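Local coordinates for protein CDP-glucose-4,6-dehydratase (Yersinia pseudotuberculosis, PDB 1RKX) that catalyses the NAD-dependent 4,6-dehydration of CDP-D-glucose on a Rossmann fold of the short-chain dehydrogenase/reductase family, at residues His333-Leu337 / Ser338-Met342; Pro47-Phe50 / Glu51-Arg54; Gly144-Glu147 / Asn148-Met151. One frame throughout, in Å; residues are numbered along the deposited sequence.

Overall arrangement
Along the chain the order is contact 2, contact 3, contact 1, yet contacts 1 and 2 are neighbours in space. Their centres lie about 12 Å apart and they touch: Trp336, near the end of helix 322-338, and Met342, at the start of helix 342-355, pack on Pro47, Thr52 and Ala53 around short helix 49-52. The C-terminal helices are thereby laid against the beta-alpha-beta unit 35-63 of the parallel Rossmann sheet, close to the NAD-binding residues Thr18 and Phe20. Contact 3 stands on the other side of the chain's centre, its centre about 40 Å from that of contact 1 and about 35 Å from that of contact 2, in a loop that meets neighbouring subunits.

Contact 1. Residues His333-Leu337 / Ser338-Met342; sequences HKNWL and SGTDM
Asn335 O collects donors where helix 322-338 ends, taking Ser338 OG at 2.7 Å and Thr340 N at 2.8 Å from opposite faces of its carbonyl plane. The Ser338 hydroxyl folds back over the last turn because OG sits between its own backbone N and carbonyl carbon (chi1 72°). Gly339, with positive phi, turns the chain out of the helix in a Schellman motif: Thr340 N to Asn335 O is its long bond and Gly339 N to Trp336 O, at 3.1 Å and from above the carbonyl plane, its short one. Ser338 N to Lys334 O is the last ordinary helical bond here. A water donates to both Trp336 O and Thr340 O, pinning the outgoing chain to the helix end.

Apolar contact is made by Met342, whose chain, bent at both chi2 and chi3, curls back under the turn. Its CG meets the indole of Trp336 at the edge, in the ring plane, 3.9 Å from CD1, while SD lies 3.6 Å from Trp336 CA; the two side chains cross at about a right angle. On the helix itself, Trp336 CE3 lies over one face of the His333 imidazole, offset toward the rim.

The turn links helix 322-338 to helix 342-355, which Asp341 N-caps through OD1 to His343 N and Glu344 N. Trp336 meets Trp202 edge-to-face, and His333 reaches Glu216 on helix 207-216.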
ATOM      1  N   HIS C 333     -30.574  25.115 -21.143  1.00 24.39           N
ATOM      2  CA  HIS C 333     -30.750  26.437 -20.577  1.00 28.09           C
ATOM      3  C   HIS C 333     -31.585  27.387 -21.431  1.00 29.98           C
ATOM      4  O   HIS C 333     -32.569  27.947 -20.946  1.00 30.31           O
ATOM      5  CB  HIS C 333     -29.401  27.080 -20.272  1.00 26.38           C
ATOM      6  CG  HIS C 333     -29.449  28.028 -19.120  1.00 25.06           C
ATOM      7  ND1 HIS C 333     -29.777  27.624 -17.843  1.00 24.00           N
ATOM      8  CD2 HIS C 333     -29.237  29.363 -19.051  1.00 25.73           C
ATOM      9  CE1 HIS C 333     -29.763  28.670 -17.037  1.00 26.67           C
ATOM     10  NE2 HIS C 333     -29.438  29.738 -17.744  1.00 25.96           N
ATOM     11  N   LYS C 334     -31.213  27.574 -22.694  1.00 31.91           N
ATOM     12  CA  LYS C 334     -31.976  28.490 -23.535  1.00 35.54           C
ATOM     13  C   LYS C 334     -33.428  28.066 -23.733  1.00 34.21           C
ATOM     14  O   LYS C 334     -34.301  28.913 -23.917  1.00 34.08           O
ATOM     15  CB  LYS C 334     -31.285  28.727 -24.886  1.00 38.83           C
ATOM     16  CG  LYS C 334     -30.749  27.505 -25.594  1.00 42.72           C
ATOM     17  CD  LYS C 334     -30.124  27.911 -26.934  1.00 45.43           C
ATOM     18  CE  LYS C 334     -29.077  29.013 -26.766  1.00 45.22           C
ATOM     19  NZ  LYS C 334     -28.498  29.459 -28.068  1.00 44.68           N
ATOM     20  N   ASN C 335     -33.704  26.768 -23.692  1.00 31.17           N
ATOM     21  CA  ASN C 335     -35.085  26.338 -23.824  1.00 29.19           C
ATOM     22  C   ASN C 335     -35.825  26.782 -22.567  1.00 27.65           C
ATOM     23  O   ASN C 335     -36.976  27.217 -22.630  1.00 29.71           O
ATOM     24  CB  ASN C 335     -35.186  24.824 -23.993  1.00 27.60           C
ATOM     25  CG  ASN C 335     -35.238  24.408 -25.454  1.00 29.19           C
ATOM     26  OD1 ASN C 335     -34.204  24.180 -26.091  1.00 27.47           O
ATOM     27  ND2 ASN C 335     -36.451  24.328 -26.003  1.00 26.53           N
ATOM     28  N   TRP C 336     -35.154  26.679 -21.424  1.00 28.03           N
ATOM     29  CA  TRP C 336     -35.741  27.098 -20.158  1.00 26.43           C
ATOM     30  C   TRP C 336     -36.004  28.602 -20.205  1.00 26.21           C
ATOM     31  O   TRP C 336     -37.077  29.068 -19.822  1.00 24.65           O
ATOM     32  CB  TRP C 336     -34.794  26.772 -18.999  1.00 25.84           C
ATOM     33  CG  TRP C 336     -35.188  27.423 -17.708  1.00 25.70           C
ATOM     34  CD1 TRP C 336     -36.310  27.174 -16.968  1.00 26.43           C
ATOM     35  CD2 TRP C 336     -34.482  28.463 -17.028  1.00 27.14           C
ATOM     36  NE1 TRP C 336     -36.347  27.998 -15.871  1.00 25.88           N
ATOM     37  CE2 TRP C 336     -35.236  28.801 -15.882  1.00 26.75           C
ATOM     38  CE3 TRP C 336     -33.284  29.148 -17.275  1.00 27.95           C
ATOM     39  CZ2 TRP C 336     -34.833  29.795 -14.985  1.00 27.36           C
ATOM     40  CZ3 TRP C 336     -32.882  30.137 -16.381  1.00 28.40           C
ATOM     41  CH2 TRP C 336     -33.658  30.449 -15.249  1.00 27.95           C
ATOM     42  N   LEU C 337     -35.018  29.358 -20.680  1.00 29.08           N
ATOM     43  CA  LEU C 337     -35.139  30.810 -20.787  1.00 33.61           C
ATOM     44  C   LEU C 337     -36.259  31.238 -21.737  1.00 33.98           C
ATOM     45  O   LEU C 337     -36.925  32.249 -21.506  1.00 32.56           O
ATOM     46  CB  LEU C 337     -33.819  31.417 -21.275  1.00 38.99           C
ATOM     47  CG  LEU C 337     -32.626  31.407 -20.318  1.00 44.28           C
ATOM     48  CD1 LEU C 337     -31.373  31.848 -21.056  1.00 47.35           C
ATOM     49  CD2 LEU C 337     -32.907  32.329 -19.142  1.00 46.67           C
ATOM     50  N   SER C 338     -36.455  30.462 -22.799  1.00 33.10           N
ATOM     51  CA  SER C 338     -37.477  30.762 -23.798  1.00 34.66           C
ATOM     52  C   SER C 338     -38.877  30.439 -23.298  1.00 35.54           C
ATOM     53  O   SER C 338     -39.867  30.901 -23.865  1.00 35.76           O
ATOM     54  CB  SER C 338     -37.209  29.974 -25.085  1.00 33.77           C
ATOM     55  OG  SER C 338     -37.479  28.595 -24.909  1.00 32.54           O
ATOM     56  N   GLY C 339     -38.957  29.639 -22.242  1.00 35.52           N
ATOM     57  CA  GLY C 339     -40.253  29.275 -21.699  1.00 34.81           C
ATOM     58  C   GLY C 339     -40.687  27.876 -22.095  1.00 33.64           C
ATOM     59  O   GLY C 339     -41.845  27.506 -21.918  1.00 33.75           O
ATOM     60  N   THR C 340     -39.763  27.099 -22.648  1.00 29.98           N
ATOM     61  CA  THR C 340     -40.073  25.733 -23.050  1.00 27.63           C
ATOM     62  C   THR C 340     -40.527  24.919 -21.840  1.00 28.92           C
ATOM     63  O   THR C 340     -40.111  25.187 -20.709  1.00 27.37           O
ATOM     64  CB  THR C 340     -38.837  25.042 -23.673  1.00 27.56           C
ATOM     65  OG1 THR C 340     -38.463  25.733 -24.869  1.00 27.06           O
ATOM     66  CG2 THR C 340     -39.135  23.579 -23.996  1.00 24.24           C
ATOM     67  N   ASP C 341     -41.393  23.934 -22.081  1.00 28.68           N
ATOM     68  CA  ASP C 341     -41.869  23.056 -21.018  1.00 28.13           C
ATOM     69  C   ASP C 341     -40.661  22.198 -20.660  1.00 28.14           C
ATOM     70  O   ASP C 341     -40.303  21.282 -21.402  1.00 26.41           O
ATOM     71  CB  ASP C 341     -43.000  22.158 -21.532  1.00 28.90           C
ATOM     72  CG  ASP C 341     -43.548  21.223 -20.460  1.00 31.37           C
ATOM     73  OD1 ASP C 341     -42.767  20.765 -19.599  1.00 31.52           O
ATOM     74  OD2 ASP C 341     -44.763  20.927 -20.485  1.00 32.33           O
ATOM     75  N   MET C 342     -40.034  22.489 -19.525  1.00 27.58           N
ATOM     76  CA  MET C 342     -38.842  21.750 -19.133  1.00 26.68           C
ATOM     77  C   MET C 342     -39.084  20.352 -18.587  1.00 26.06           C
ATOM     78  O   MET C 342     -38.147  19.573 -18.436  1.00 26.23           O
ATOM     79  CB  MET C 342     -38.013  22.589 -18.162  1.00 27.28           C
ATOM     80  CG  MET C 342     -37.590  23.932 -18.756  1.00 26.24           C
ATOM     81  SD  MET C 342     -36.991  23.782 -20.464  1.00 25.73           S
ATOM     82  CE  MET C 342     -35.393  22.970 -20.206  1.00 27.29           C
TER
HETATM   83  O   HOH W   1     -39.169  27.500 -19.220  1.00 25.78           O

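Contact 2. Residues Pro47-Phe50 / Glu51-Arg54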
ATOM      1  N   PRO C  47     -34.317  29.472  -9.146  1.00 30.43           N
ATOM      2  CA  PRO C  47     -35.065  28.301  -9.611  1.00 27.81           C
ATOM      3  C   PRO C  47     -34.426  26.972  -9.228  1.00 24.63           C
ATOM      4  O   PRO C  47     -33.311  26.929  -8.707  1.00 22.40           O
ATOM      5  CB  PRO C  47     -35.110  28.506 -11.121  1.00 28.63           C
ATOM      6  CG  PRO C  47     -33.803  29.170 -11.394  1.00 32.66           C
ATOM      7  CD  PRO C  47     -33.692  30.180 -10.279  1.00 30.30           C
ATOM      8  N   SER C  48     -35.152  25.890  -9.491  1.00 22.54           N
ATOM      9  CA  SER C  48     -34.684  24.547  -9.188  1.00 24.40           C
ATOM     10  C   SER C  48     -35.206  23.582 -10.243  1.00 22.64           C
ATOM     11  O   SER C  48     -36.249  23.818 -10.849  1.00 20.71           O
ATOM     12  CB  SER C  48     -35.197  24.101  -7.816  1.00 22.92           C
ATOM     13  OG  SER C  48     -36.603  23.913  -7.841  1.00 24.96           O
ATOM     14  N   LEU C  49     -34.472  22.502 -10.479  1.00 20.29           N
ATOM     15  CA  LEU C  49     -34.918  21.501 -11.439  1.00 21.56           C
ATOM     16  C   LEU C  49     -36.248  20.954 -10.933  1.00 21.97           C
ATOM     17  O   LEU C  49     -37.178  20.714 -11.708  1.00 22.32           O
ATOM     18  CB  LEU C  49     -33.907  20.359 -11.530  1.00 22.12           C
ATOM     19  CG  LEU C  49     -34.290  19.171 -12.418  1.00 23.18           C
ATOM     20  CD1 LEU C  49     -34.321  19.603 -13.887  1.00 22.14           C
ATOM     21  CD2 LEU C  49     -33.286  18.049 -12.220  1.00 23.01           C
ATOM     22  N   PHE C  50     -36.330  20.770  -9.619  1.00 21.75           N
ATOM     23  CA  PHE C  50     -37.532  20.230  -8.986  1.00 20.58           C
ATOM     24  C   PHE C  50     -38.799  20.925  -9.477  1.00 20.34           C
ATOM     25  O   PHE C  50     -39.745  20.270  -9.899  1.00 20.04           O
ATOM     26  CB  PHE C  50     -37.435  20.364  -7.461  1.00 18.86           C
ATOM     27  CG  PHE C  50     -38.546  19.672  -6.719  1.00 18.17           C
ATOM     28  CD1 PHE C  50     -38.642  18.280  -6.729  1.00 17.67           C
ATOM     29  CD2 PHE C  50     -39.496  20.407  -6.008  1.00 18.22           C
ATOM     30  CE1 PHE C  50     -39.670  17.623  -6.037  1.00 18.65           C
ATOM     31  CE2 PHE C  50     -40.525  19.765  -5.314  1.00 17.62           C
ATOM     32  CZ  PHE C  50     -40.613  18.370  -5.328  1.00 18.82           C
ATOM     33  N   GLU C  51     -38.808  22.253  -9.429  1.00 20.31           N
ATOM     34  CA  GLU C  51     -39.974  23.018  -9.856  1.00 22.37           C
ATOM     35  C   GLU C  51     -40.073  23.209 -11.368  1.00 24.58           C
ATOM     36  O   GLU C  51     -41.148  23.033 -11.948  1.00 22.31           O
ATOM     37  CB  GLU C  51     -39.983  24.394  -9.183  1.00 23.87           C
ATOM     38  CG  GLU C  51     -40.106  24.366  -7.662  1.00 25.32           C
ATOM     39  CD  GLU C  51     -41.372  23.679  -7.176  1.00 25.84           C
ATOM     40  OE1 GLU C  51     -42.363  23.632  -7.930  1.00 28.65           O
ATOM     41  OE2 GLU C  51     -41.380  23.203  -6.024  1.00 26.82           O
ATOM     42  N   THR C  52     -38.960  23.568 -12.006  1.00 24.09           N
ATOM     43  CA  THR C  52     -38.966  23.802 -13.446  1.00 24.36           C
ATOM     44  C   THR C  52     -39.333  22.565 -14.260  1.00 23.21           C
ATOM     45  O   THR C  52     -40.000  22.672 -15.293  1.00 24.97           O
ATOM     46  CB  THR C  52     -37.602  24.352 -13.939  1.00 26.65           C
ATOM     47  OG1 THR C  52     -36.565  23.396 -13.670  1.00 28.86           O
ATOM     48  CG2 THR C  52     -37.274  25.669 -13.238  1.00 24.64           C
ATOM     49  N   ALA C  53     -38.934  21.390 -13.789  1.00 24.18           N
ATOM     50  CA  ALA C  53     -39.221  20.156 -14.506  1.00 23.70           C
ATOM     51  C   ALA C  53     -40.360  19.352 -13.900  1.00 22.72           C
ATOM     52  O   ALA C  53     -40.553  18.192 -14.249  1.00 20.98           O
ATOM     53  CB  ALA C  53     -37.958  19.291 -14.591  1.00 23.41           C
ATOM     54  N   ARG C  54     -41.113  19.971 -12.993  1.00 22.03           N
ATOM     55  CA  ARG C  54     -42.249  19.310 -12.345  1.00 22.85           C
ATOM     56  C   ARG C  54     -41.909  17.916 -11.832  1.00 21.43           C
ATOM     57  O   ARG C  54     -42.664  16.965 -12.041  1.00 22.08           O
ATOM     58  CB  ARG C  54     -43.440  19.206 -13.315  1.00 23.46           C
ATOM     59  CG  ARG C  54     -43.932  20.531 -13.888  1.00 25.72           C
ATOM     60  CD  ARG C  54     -44.060  21.593 -12.808  1.00 27.04           C
ATOM     61  NE  ARG C  54     -44.675  21.063 -11.594  1.00 26.42           N
ATOM     62  CZ  ARG C  54     -44.494  21.583 -10.385  1.00 26.79           C
ATOM     63  NH1 ARG C  54     -43.719  22.649 -10.231  1.00 26.47           N
ATOM     64  NH2 ARG C  54     -45.069  21.028  -9.328  1.00 24.83           N
TER
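Ser48 and Thr52 bond to each other across the first turn of helix 49-52, and Ser48 serves the helix start with both its oxygens. Its OG accepts from Glu51 N at 3.2 Å, a nearly straight N-cap bond (163°). Its carbonyl O takes two donors from one residue: Thr52 N at 3.0 Å, nearly along the C=O axis, and Thr52 OG1 at 2.9 Å, tilted from the carbonyl plane. The second bond is possible because OG1 lies between its backbone N and carbonyl carbon (chi1 61°), which bends the hydroxyl back on the helix; CG2 is left to approach Pro47 CB. Leu49 O is satisfied by Ala53 N at 2.8 Å, and beside this bond Leu49 CD1 rests on Ala53 CB.

At the far end, Arg54, with positive phi, closes the helix in a Schellman motif, Val55 N to Phe50 O and Arg54 N to Glu51 O. Glu51 O also accepts from Arg54 NH1, on a lone pair in the carbonyl plane. The same NH1 makes a salt bridge to Glu51 OE1 at 2.8 Å, while NE pairs with Asp57. Glu51 OE2 instead lies at the Phe50 ring edge, 3.4 Å from CD2, with carboxylate and ring planes 86° apart.

This short helix connects strands 35-40 and 60-63 of the Rossmann sheet. Leu49 and Ala53 pack on helix 20-31, Thr52 on Trp332 of helix 322-338, and Phe50 meets His17 beside NAD-binding Thr18.

Contact 3. Residues Gly144-Glu147 / Asn148-Met151; sequences GYRE and NEAM
A type I beta turn from Arg146 to Glu149 reverses the chain in the long loop between strand 126-130 and helix 156-175, and a side chain braces it from within. The turn is closed by Glu149 N to Arg146 O at 3.1 Å, the donor standing above the carbonyl plane. Glu149 then reaches back: beyond CG its chain is extended, and OE2 receives Arg146 N at 2.8 Å on the anti lone pair, almost straight (168°). Backbone N and O of Arg146 are thus both held by Glu149, one by its side chain and one by its main chain. The same OE2 lies 3.4 Å from Tyr145 CA and approaches the tyrosine ring obliquely near CD2.

The Arg146 guanidinium passes Glu149 OE2 with its plane turned 40° from the carboxylate; NE is 4.5 Å from OE2, which lies well out of the guanidinium plane, so no N-H points at it and any attraction is probably that of the charges alone. The salt bridges here run between subunits: Arg146 NH2 pairs with Glu149 OE1 of a second subunit, and Glu149 OE1 in return with Arg146 NH2 of that second subunit. A water at the guanidinium edge accepts from NH2 at 3.0 Å and donates to Asn148 OD1, and another ties Glu147 O to Glu149 O.

Around the turn, Tyr145 stacks on Trp141 and its OH bonds to Lys139 N, Glu147 OE2 takes Asn261 N at the end of strand 259-261, and Met151 packs on Glu165 and Leu166 of helix 156-175.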
ATOM      1  N   GLY C 144      -5.857   8.204 -10.723  1.00 13.73           N
ATOM      2  CA  GLY C 144      -7.253   8.049 -10.358  1.00 16.19           C
ATOM      3  C   GLY C 144      -7.353   7.027  -9.245  1.00 15.83           C
ATOM      4  O   GLY C 144      -6.670   6.000  -9.270  1.00 14.81           O
ATOM      5  N   TYR C 145      -8.206   7.295  -8.263  1.00 14.25           N
ATOM      6  CA  TYR C 145      -8.365   6.392  -7.135  1.00 15.19           C
ATOM      7  C   TYR C 145      -9.094   5.102  -7.456  1.00 15.04           C
ATOM      8  O   TYR C 145     -10.027   5.077  -8.253  1.00 16.54           O
ATOM      9  CB  TYR C 145      -9.071   7.109  -5.983  1.00 17.40           C
ATOM     10  CG  TYR C 145      -8.215   8.200  -5.394  1.00 16.30           C
ATOM     11  CD1 TYR C 145      -8.213   9.484  -5.936  1.00 17.95           C
ATOM     12  CD2 TYR C 145      -7.332   7.922  -4.352  1.00 16.66           C
ATOM     13  CE1 TYR C 145      -7.339  10.467  -5.454  1.00 19.05           C
ATOM     14  CE2 TYR C 145      -6.462   8.886  -3.866  1.00 17.89           C
ATOM     15  CZ  TYR C 145      -6.466  10.154  -4.420  1.00 18.76           C
ATOM     16  OH  TYR C 145      -5.579  11.087  -3.940  1.00 17.92           O
ATOM     17  N   ARG C 146      -8.649   4.029  -6.818  1.00 14.77           N
ATOM     18  CA  ARG C 146      -9.242   2.716  -7.010  1.00 17.31           C
ATOM     19  C   ARG C 146     -10.137   2.466  -5.794  1.00 18.18           C
ATOM     20  O   ARG C 146      -9.875   2.994  -4.715  1.00 17.29           O
ATOM     21  CB  ARG C 146      -8.109   1.691  -7.177  1.00 20.79           C
ATOM     22  CG  ARG C 146      -7.095   2.206  -8.229  1.00 22.90           C
ATOM     23  CD  ARG C 146      -6.058   1.213  -8.767  1.00 29.36           C
ATOM     24  NE  ARG C 146      -5.024   0.860  -7.810  1.00 27.44           N
ATOM     25  CZ  ARG C 146      -3.749   0.618  -8.115  1.00 25.69           C
ATOM     26  NH1 ARG C 146      -3.307   0.696  -9.365  1.00 27.46           N
ATOM     27  NH2 ARG C 146      -2.911   0.267  -7.154  1.00 21.55           N
ATOM     28  N   GLU C 147     -11.198   1.688  -5.968  1.00 16.10           N
ATOM     29  CA  GLU C 147     -12.144   1.450  -4.879  1.00 18.68           C
ATOM     30  C   GLU C 147     -11.603   0.858  -3.586  1.00 18.62           C
ATOM     31  O   GLU C 147     -12.220   1.018  -2.531  1.00 17.98           O
ATOM     32  CB  GLU C 147     -13.323   0.598  -5.375  1.00 18.53           C
ATOM     33  CG  GLU C 147     -14.251   1.329  -6.336  1.00 18.23           C
ATOM     34  CD  GLU C 147     -13.854   1.168  -7.792  1.00 16.62           C
ATOM     35  OE1 GLU C 147     -12.720   0.713  -8.068  1.00 14.95           O
ATOM     36  OE2 GLU C 147     -14.681   1.506  -8.662  1.00 17.06           O
ATOM     37  N   ASN C 148     -10.456   0.190  -3.654  1.00 17.82           N
ATOM     38  CA  ASN C 148      -9.866  -0.427  -2.471  1.00 20.42           C
ATOM     39  C   ASN C 148      -8.939   0.499  -1.680  1.00 17.97           C
ATOM     40  O   ASN C 148      -8.310   0.062  -0.719  1.00 19.81           O
ATOM     41  CB  ASN C 148      -9.095  -1.694  -2.874  1.00 21.65           C
ATOM     42  CG  ASN C 148      -7.823  -1.390  -3.655  1.00 24.16           C
ATOM     43  OD1 ASN C 148      -7.644  -0.292  -4.181  1.00 24.78           O
ATOM     44  ND2 ASN C 148      -6.936  -2.377  -3.743  1.00 26.24           N
ATOM     45  N   GLU C 149      -8.857   1.768  -2.063  1.00 18.69           N
ATOM     46  CA  GLU C 149      -7.974   2.687  -1.356  1.00 16.29           C
ATOM     47  C   GLU C 149      -8.651   3.381  -0.168  1.00 18.00           C
ATOM     48  O   GLU C 149      -9.878   3.422  -0.062  1.00 14.16           O
ATOM     49  CB  GLU C 149      -7.361   3.686  -2.349  1.00 15.69           C
ATOM     50  CG  GLU C 149      -6.528   2.972  -3.444  1.00 16.44           C
ATOM     51  CD  GLU C 149      -5.723   3.912  -4.334  1.00 18.07           C
ATOM     52  OE1 GLU C 149      -4.525   4.152  -4.038  1.00 17.18           O
ATOM     53  OE2 GLU C 149      -6.283   4.408  -5.327  1.00 16.09           O
ATOM     54  N   ALA C 150      -7.825   3.926   0.721  1.00 18.82           N
ATOM     55  CA  ALA C 150      -8.285   4.563   1.956  1.00 19.51           C
ATOM     56  C   ALA C 150      -9.286   5.707   1.879  1.00 17.82           C
ATOM     57  O   ALA C 150      -9.209   6.577   1.007  1.00 14.99           O
ATOM     58  CB  ALA C 150      -7.078   5.009   2.772  1.00 21.11           C
ATOM     59  N   MET C 151     -10.221   5.693   2.830  1.00 17.83           N
ATOM     60  CA  MET C 151     -11.244   6.725   2.942  1.00 14.96           C
ATOM     61  C   MET C 151     -10.673   7.851   3.811  1.00 16.34           C
ATOM     62  O   MET C 151      -9.778   7.630   4.635  1.00 15.26           O
ATOM     63  CB  MET C 151     -12.506   6.162   3.602  1.00 18.34           C
ATOM     64  CG  MET C 151     -13.180   5.034   2.824  1.00 19.97           C
ATOM     65  SD  MET C 151     -13.959   5.630   1.298  1.00 16.29           S
ATOM     66  CE  MET C 151     -12.677   5.245   0.104  1.00 20.27           C
TER
HETATM   67  O   HOH W   2      -4.785  -0.236  -4.804  1.00 19.58           O
HETATM   68  O   HOH W   3     -11.523   1.330   0.537  1.00 31.10           O